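Local coordinates for protein alanine dehydrogenase (Archaeoglobus fulgidus, PDB 1OMO) that catalyses the reversible NAD-dependent oxidative deamination of L-alanine to pyruvate and ammonium, working as a homodimer, at residues L191-A204 with I213-D227. Numbering follows the deposited sequence.
Sequences LVTTTPSRKPVVKA and INAIGADGPGKQELD. With NA (sodium ion), chain C; NAD (nicotinamide-adenine-dinucleotide), chain D.
Glu-225 pushes its carboxylate into the hollow where the chain leaves the strand at Thr-193 to Thr-195. Glu-225 CG lies beside its own backbone N (chi1 -52°), and the extended chain carries the carboxylate to Thr-195. There Glu-225 OE2 accepts from Thr-195 N (2.6 Å) and Thr-195 OG1, both on the same face of the carboxylate. Glu-225 OE1 binds the sodium ion at 2.4 Å and takes a weak bond from Thr-193 OG1; Glu-249 binds the same ion. An alanine in place of Thr-195 is likely to cost Glu-225 OE2 its hydroxyl donor and to thin the cover on the adenine, where Thr-195 CG2 lies 3.5 Å from NAD N3A. Gly-217 CA makes a CA-H...O contact with Thr-195 O at 3.0 Å, and a CB on this backbone would collide with that oxygen. Thr-193 CG2 fills the dip between Leu-226 CD1 (3.9 Å) and Ile-213 CG2. Farther along, Pro-200 CD rests on Gln-224 OE1, and Asp-227 OD2 receives Ala-204 N at 3.0 Å. The strand segments 191-193 and 213-215 run parallel, 10° apart, in the Rossmann sheet, between strands 127-131 and 285-289; helix 135-147 packs on Val-192 and Ile-216, while helix 228-232 meets Val-202, Ala-204 and Ile-213.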
loop_
_atom_site.group_PDB
_atom_site.type_symbol
_atom_site.label_atom_id
_atom_site.label_comp_id
_atom_site.label_asym_id
_atom_site.label_seq_id
_atom_site.Cartn_x
_atom_site.Cartn_y
_atom_site.Cartn_z
ATOM N N LEU A 191 -22.681 19.102 -16.437
ATOM C CA LEU A 191 -23.187 17.733 -16.509
ATOM C C LEU A 191 -22.286 16.815 -15.657
ATOM O O LEU A 191 -21.085 16.729 -15.897
ATOM C CB LEU A 191 -23.200 17.276 -17.985
ATOM C CG LEU A 191 -23.569 15.817 -18.333
ATOM C CD1 LEU A 191 -25.020 15.516 -17.928
ATOM C CD2 LEU A 191 -23.384 15.577 -19.848
ATOM N N VAL A 192 -22.882 16.159 -14.668
ATOM C CA VAL A 192 -22.190 15.256 -13.749
ATOM C C VAL A 192 -22.492 13.779 -14.090
ATOM O O VAL A 192 -23.585 13.311 -13.787
ATOM C CB VAL A 192 -22.694 15.484 -12.307
ATOM C CG1 VAL A 192 -21.927 14.609 -11.342
ATOM C CG2 VAL A 192 -22.608 16.955 -11.942
ATOM N N THR A 193 -21.563 13.043 -14.705
ATOM C CA THR A 193 -21.826 11.632 -15.014
ATOM C C THR A 193 -21.259 10.789 -13.875
ATOM O O THR A 193 -20.100 10.856 -13.555
ATOM C CB THR A 193 -21.232 11.218 -16.358
ATOM O OG1 THR A 193 -19.819 11.248 -16.274
ATOM C CG2 THR A 193 -21.717 12.186 -17.486
ATOM N N THR A 194 -22.089 9.955 -13.282
ATOM C CA THR A 194 -21.681 9.228 -12.107
ATOM C C THR A 194 -21.976 7.718 -12.159
ATOM O O THR A 194 -22.090 7.045 -11.124
ATOM C CB THR A 194 -22.395 9.957 -10.941
ATOM O OG1 THR A 194 -21.502 10.156 -9.850
ATOM C CG2 THR A 194 -23.581 9.268 -10.523
ATOM N N THR A 195 -22.074 7.176 -13.373
ATOM C CA THR A 195 -22.400 5.763 -13.536
ATOM C C THR A 195 -21.179 4.865 -13.662
ATOM O O THR A 195 -20.084 5.331 -13.941
ATOM C CB THR A 195 -23.276 5.524 -14.796
ATOM O OG1 THR A 195 -22.449 5.533 -15.963
ATOM C CG2 THR A 195 -24.328 6.630 -14.950
ATOM N N PRO A 196 -21.358 3.562 -13.418
ATOM C CA PRO A 196 -20.245 2.614 -13.533
ATOM C C PRO A 196 -20.342 1.927 -14.891
ATOM O O PRO A 196 -19.807 0.858 -15.089
ATOM C CB PRO A 196 -20.499 1.628 -12.399
ATOM C CG PRO A 196 -22.031 1.563 -12.380
ATOM C CD PRO A 196 -22.432 3.026 -12.559
ATOM N N SER A 197 -21.044 2.538 -15.826
ATOM C CA SER A 197 -21.191 1.925 -17.146
ATOM C C SER A 197 -19.870 1.608 -17.842
ATOM O O SER A 197 -18.830 2.189 -17.523
ATOM C CB SER A 197 -22.002 2.837 -18.050
ATOM O OG SER A 197 -21.986 2.346 -19.371
ATOM N N ARG A 198 -19.917 0.684 -18.796
ATOM C CA ARG A 198 -18.737 0.320 -19.575
ATOM C C ARG A 198 -18.952 0.666 -21.059
ATOM O O ARG A 198 -18.136 0.334 -21.897
ATOM C CB ARG A 198 -18.403 -1.173 -19.398
ATOM C CG ARG A 198 -18.302 -1.587 -17.904
ATOM C CD ARG A 198 -17.718 -2.992 -17.701
ATOM N NE ARG A 198 -16.285 -3.017 -17.986
ATOM C CZ ARG A 198 -15.344 -2.907 -17.058
ATOM N NH1 ARG A 198 -14.071 -2.919 -17.414
ATOM N NH2 ARG A 198 -15.679 -2.827 -15.770
ATOM N N LYS A 199 -20.069 1.326 -21.365
ATOM C CA LYS A 199 -20.392 1.791 -22.715
ATOM C C LYS A 199 -20.966 3.192 -22.579
ATOM O O LYS A 199 -21.525 3.548 -21.542
ATOM C CB LYS A 199 -21.410 0.893 -23.417
ATOM C CG LYS A 199 -22.753 0.800 -22.735
ATOM C CD LYS A 199 -23.716 -0.044 -23.585
ATOM C CE LYS A 199 -25.097 -0.140 -22.958
ATOM N NZ LYS A 199 -26.171 0.265 -23.940
ATOM N N PRO A 200 -20.842 4.002 -23.630
ATOM C CA PRO A 200 -21.353 5.379 -23.594
ATOM C C PRO A 200 -22.782 5.535 -23.110
ATOM O O PRO A 200 -23.685 4.829 -23.548
ATOM C CB PRO A 200 -21.177 5.854 -25.038
ATOM C CG PRO A 200 -19.941 5.075 -25.489
ATOM C CD PRO A 200 -20.222 3.693 -24.933
ATOM N N VAL A 201 -22.969 6.456 -22.177
ATOM C CA VAL A 201 -24.289 6.755 -21.649
ATOM C C VAL A 201 -24.726 8.164 -22.093
ATOM O O VAL A 201 -25.874 8.558 -21.932
ATOM C CB VAL A 201 -24.295 6.680 -20.118
ATOM C CG1 VAL A 201 -25.472 7.457 -19.596
ATOM C CG2 VAL A 201 -24.367 5.206 -19.655
ATOM N N VAL A 202 -23.794 8.928 -22.638
ATOM C CA VAL A 202 -24.097 10.277 -23.088
ATOM C C VAL A 202 -23.658 10.396 -24.537
ATOM O O VAL A 202 -22.515 10.075 -24.873
ATOM C CB VAL A 202 -23.352 11.359 -22.231
ATOM C CG1 VAL A 202 -23.547 12.762 -22.832
ATOM C CG2 VAL A 202 -23.879 11.331 -20.829
ATOM N N LYS A 203 -24.564 10.855 -25.388
ATOM C CA LYS A 203 -24.249 11.019 -26.808
ATOM C C LYS A 203 -23.669 12.385 -27.099
ATOM O O LYS A 203 -24.077 13.366 -26.498
ATOM C CB LYS A 203 -25.508 10.798 -27.658
ATOM C CG LYS A 203 -25.855 9.334 -27.815
ATOM C CD LYS A 203 -27.162 9.060 -28.599
ATOM C CE LYS A 203 -27.248 7.549 -28.897
ATOM N NZ LYS A 203 -28.578 7.003 -29.339
ATOM N N ALA A 204 -22.719 12.459 -28.021
ATOM C CA ALA A 204 -22.123 13.749 -28.363
ATOM C C ALA A 204 -23.165 14.773 -28.804
ATOM O O ALA A 204 -23.182 15.896 -28.324
ATOM C CB ALA A 204 -21.052 13.590 -29.455
ATOM N N ILE A 213 -18.341 19.142 -18.079
ATOM C CA ILE A 213 -18.705 17.809 -17.638
ATOM C C ILE A 213 -17.801 17.274 -16.525
ATOM O O ILE A 213 -16.571 17.213 -16.664
ATOM C CB ILE A 213 -18.642 16.796 -18.800
ATOM C CG1 ILE A 213 -19.466 17.280 -19.980
ATOM C CG2 ILE A 213 -19.188 15.419 -18.348
ATOM C CD1 ILE A 213 -19.304 16.386 -21.201
ATOM N N ASN A 214 -18.407 16.924 -15.406
ATOM C CA ASN A 214 -17.630 16.314 -14.356
ATOM C C ASN A 214 -17.810 14.833 -14.685
ATOM O O ASN A 214 -18.904 14.291 -14.484
ATOM C CB ASN A 214 -18.214 16.628 -12.983
ATOM C CG ASN A 214 -17.529 17.795 -12.306
ATOM O OD1 ASN A 214 -16.559 18.354 -12.814
ATOM N ND2 ASN A 214 -18.037 18.169 -11.158
ATOM N N ALA A 215 -16.788 14.202 -15.265
ATOM C CA ALA A 215 -16.875 12.771 -15.611
ATOM C C ALA A 215 -16.292 12.004 -14.424
ATOM O O ALA A 215 -15.064 11.873 -14.311
ATOM C CB ALA A 215 -16.083 12.498 -16.879
ATOM N N ILE A 216 -17.176 11.511 -13.545
ATOM C CA ILE A 216 -16.778 10.831 -12.298
ATOM C C ILE A 216 -16.843 9.296 -12.240
ATOM O O ILE A 216 -16.036 8.660 -11.555
ATOM C CB ILE A 216 -17.657 11.327 -11.048
ATOM C CG1 ILE A 216 -17.831 12.853 -11.031
ATOM C CG2 ILE A 216 -16.942 10.966 -9.708
ATOM C CD1 ILE A 216 -16.520 13.602 -10.821
ATOM N N GLY A 217 -17.825 8.706 -12.920
ATOM C CA GLY A 217 -18.027 7.280 -12.856
ATOM C C GLY A 217 -16.902 6.332 -13.214
ATOM O O GLY A 217 -16.688 5.344 -12.506
ATOM N N ALA A 218 -16.208 6.618 -14.313
ATOM C CA ALA A 218 -15.131 5.779 -14.803
ATOM C C ALA A 218 -13.871 5.815 -13.944
ATOM O O ALA A 218 -13.248 6.863 -13.779
ATOM C CB ALA A 218 -14.803 6.187 -16.229
ATOM N N ASP A 219 -13.469 4.666 -13.421
ATOM C CA ASP A 219 -12.266 4.637 -12.584
ATOM C C ASP A 219 -11.489 3.319 -12.646
ATOM O O ASP A 219 -10.630 3.070 -11.796
ATOM C CB ASP A 219 -12.651 4.851 -11.139
ATOM C CG ASP A 219 -13.419 3.675 -10.609
ATOM O OD1 ASP A 219 -12.870 2.549 -10.608
ATOM O OD2 ASP A 219 -14.569 3.870 -10.226
ATOM N N GLY A 220 -11.826 2.458 -13.597
ATOM C CA GLY A 220 -11.116 1.207 -13.749
ATOM C C GLY A 220 -10.995 0.905 -15.230
ATOM O O GLY A 220 -11.739 1.448 -16.048
ATOM N N PRO A 221 -10.055 0.051 -15.627
ATOM C CA PRO A 221 -9.899 -0.278 -17.049
ATOM C C PRO A 221 -11.209 -0.656 -17.733
ATOM O O PRO A 221 -11.991 -1.435 -17.192
ATOM C CB PRO A 221 -8.919 -1.447 -17.015
ATOM C CG PRO A 221 -8.005 -1.040 -15.867
ATOM C CD PRO A 221 -8.967 -0.528 -14.812
ATOM N N GLY A 222 -11.451 -0.103 -18.926
ATOM C CA GLY A 222 -12.673 -0.436 -19.648
ATOM C C GLY A 222 -13.916 0.335 -19.239
ATOM O O GLY A 222 -14.918 0.313 -19.966
ATOM N N LYS A 223 -13.903 0.978 -18.070
ATOM C CA LYS A 223 -15.054 1.794 -17.686
ATOM C C LYS A 223 -15.021 2.966 -18.668
ATOM O O LYS A 223 -13.934 3.396 -19.086
ATOM C CB LYS A 223 -14.946 2.314 -16.246
ATOM C CG LYS A 223 -15.442 1.341 -15.159
ATOM C CD LYS A 223 -15.407 2.070 -13.780
ATOM C CE LYS A 223 -15.909 1.207 -12.629
ATOM N NZ LYS A 223 -15.843 1.887 -11.305
ATOM N N GLN A 224 -16.208 3.457 -19.036
ATOM C CA GLN A 224 -16.345 4.560 -19.986
ATOM C C GLN A 224 -17.785 5.086 -20.035
ATOM O O GLN A 224 -18.703 4.307 -20.295
ATOM C CB GLN A 224 -15.960 4.061 -21.366
ATOM C CG GLN A 224 -16.328 5.005 -22.516
ATOM C CD GLN A 224 -16.234 4.301 -23.870
ATOM O OE1 GLN A 224 -16.946 3.327 -24.128
ATOM N NE2 GLN A 224 -15.351 4.774 -24.723
ATOM N N GLU A 225 -17.998 6.384 -19.809
ATOM C CA GLU A 225 -19.368 6.928 -19.838
ATOM C C GLU A 225 -19.692 7.876 -20.993
ATOM O O GLU A 225 -20.879 8.154 -21.271
ATOM C CB GLU A 225 -19.691 7.697 -18.562
ATOM C CG GLU A 225 -19.433 6.975 -17.280
ATOM C CD GLU A 225 -19.773 7.861 -16.087
ATOM O OE1 GLU A 225 -18.900 8.620 -15.619
ATOM O OE2 GLU A 225 -20.926 7.819 -15.631
ATOM N N LEU A 226 -18.655 8.371 -21.660
ATOM C CA LEU A 226 -18.857 9.344 -22.712
ATOM C C LEU A 226 -18.557 8.896 -24.107
ATOM O O LEU A 226 -17.571 8.205 -24.344
ATOM C CB LEU A 226 -18.013 10.592 -22.422
ATOM C CG LEU A 226 -18.641 11.771 -21.659
ATOM C CD1 LEU A 226 -19.486 11.302 -20.517
ATOM C CD2 LEU A 226 -17.552 12.706 -21.184
ATOM N N ASP A 227 -19.450 9.305 -25.011
ATOM C CA ASP A 227 -19.324 9.087 -26.446
ATOM C C ASP A 227 -17.931 9.624 -26.660
ATOM O O ASP A 227 -17.646 10.728 -26.247
ATOM C CB ASP A 227 -20.318 10.007 -27.211
ATOM C CG ASP A 227 -20.298 9.802 -28.749
ATOM O OD1 ASP A 227 -19.301 9.301 -29.301
ATOM O OD2 ASP A 227 -21.290 10.165 -29.416
HETATM NA NA NA C . -16.569 8.782 -16.247
HETATM P PA NAD D . -24.026 3.630 -6.863
HETATM O O1A NAD D . -24.195 2.227 -7.314
HETATM O O2A NAD D . -24.717 4.082 -5.570
HETATM O O5B NAD D . -24.345 4.836 -7.946
HETATM C C5B NAD D . -24.377 4.595 -9.415
HETATM C C4B NAD D . -25.810 4.948 -9.893
HETATM O O4B NAD D . -25.727 4.730 -11.370
HETATM C C3B NAD D . -26.997 3.965 -9.459
HETATM O O3B NAD D . -28.096 4.719 -8.807
HETATM C C2B NAD D . -27.440 3.242 -10.754
HETATM O O2B NAD D . -28.734 2.772 -10.864
HETATM C C1B NAD D . -26.985 4.285 -11.821
HETATM N N9A NAD D . -26.676 3.709 -13.098
HETATM C C8A NAD D . -26.037 2.540 -13.457
HETATM N N7A NAD D . -25.931 2.378 -14.759
HETATM C C5A NAD D . -26.495 3.427 -15.343
HETATM C C6A NAD D . -26.661 3.797 -16.749
HETATM N N6A NAD D . -26.246 3.025 -17.720
HETATM N N1A NAD D . -27.303 5.005 -16.958
HETATM C C2A NAD D . -27.752 5.811 -15.968
HETATM N N3A NAD D . -27.619 5.493 -14.598
HETATM C C4A NAD D . -26.967 4.298 -14.337
HETATM O O3 NAD D . -22.471 4.214 -6.745
HETATM P PN NAD D . -21.762 5.672 -6.237
HETATM O O1N NAD D . -22.871 6.674 -6.049
HETATM O O2N NAD D . -20.751 5.366 -5.150
HETATM O O5D NAD D . -20.963 6.026 -7.679
HETATM C C5D NAD D . -20.288 4.713 -8.221
HETATM C C4D NAD D . -19.391 4.976 -9.386
HETATM O O4D NAD D . -18.375 6.039 -8.946
HETATM C C3D NAD D . -18.511 3.768 -9.839
HETATM O O3D NAD D . -18.115 3.870 -11.220
HETATM C C2D NAD D . -17.340 3.902 -8.862
HETATM O O2D NAD D . -16.304 2.999 -9.069
HETATM C C1D NAD D . -17.010 5.461 -9.017
HETATM N N1N NAD D . -16.322 6.211 -7.909
HETATM C C2N NAD D . -15.183 6.991 -8.394
HETATM C C3N NAD D . -14.621 7.876 -7.404
HETATM C C7N NAD D . -13.333 8.737 -7.955
HETATM O O7N NAD D . -12.498 9.166 -7.109
HETATM N N7N NAD D . -13.239 8.965 -9.305
HETATM C C4N NAD D . -15.071 8.054 -6.074
HETATM C C5N NAD D . -16.212 7.220 -5.734
HETATM C C6N NAD D . -16.820 6.328 -6.632
#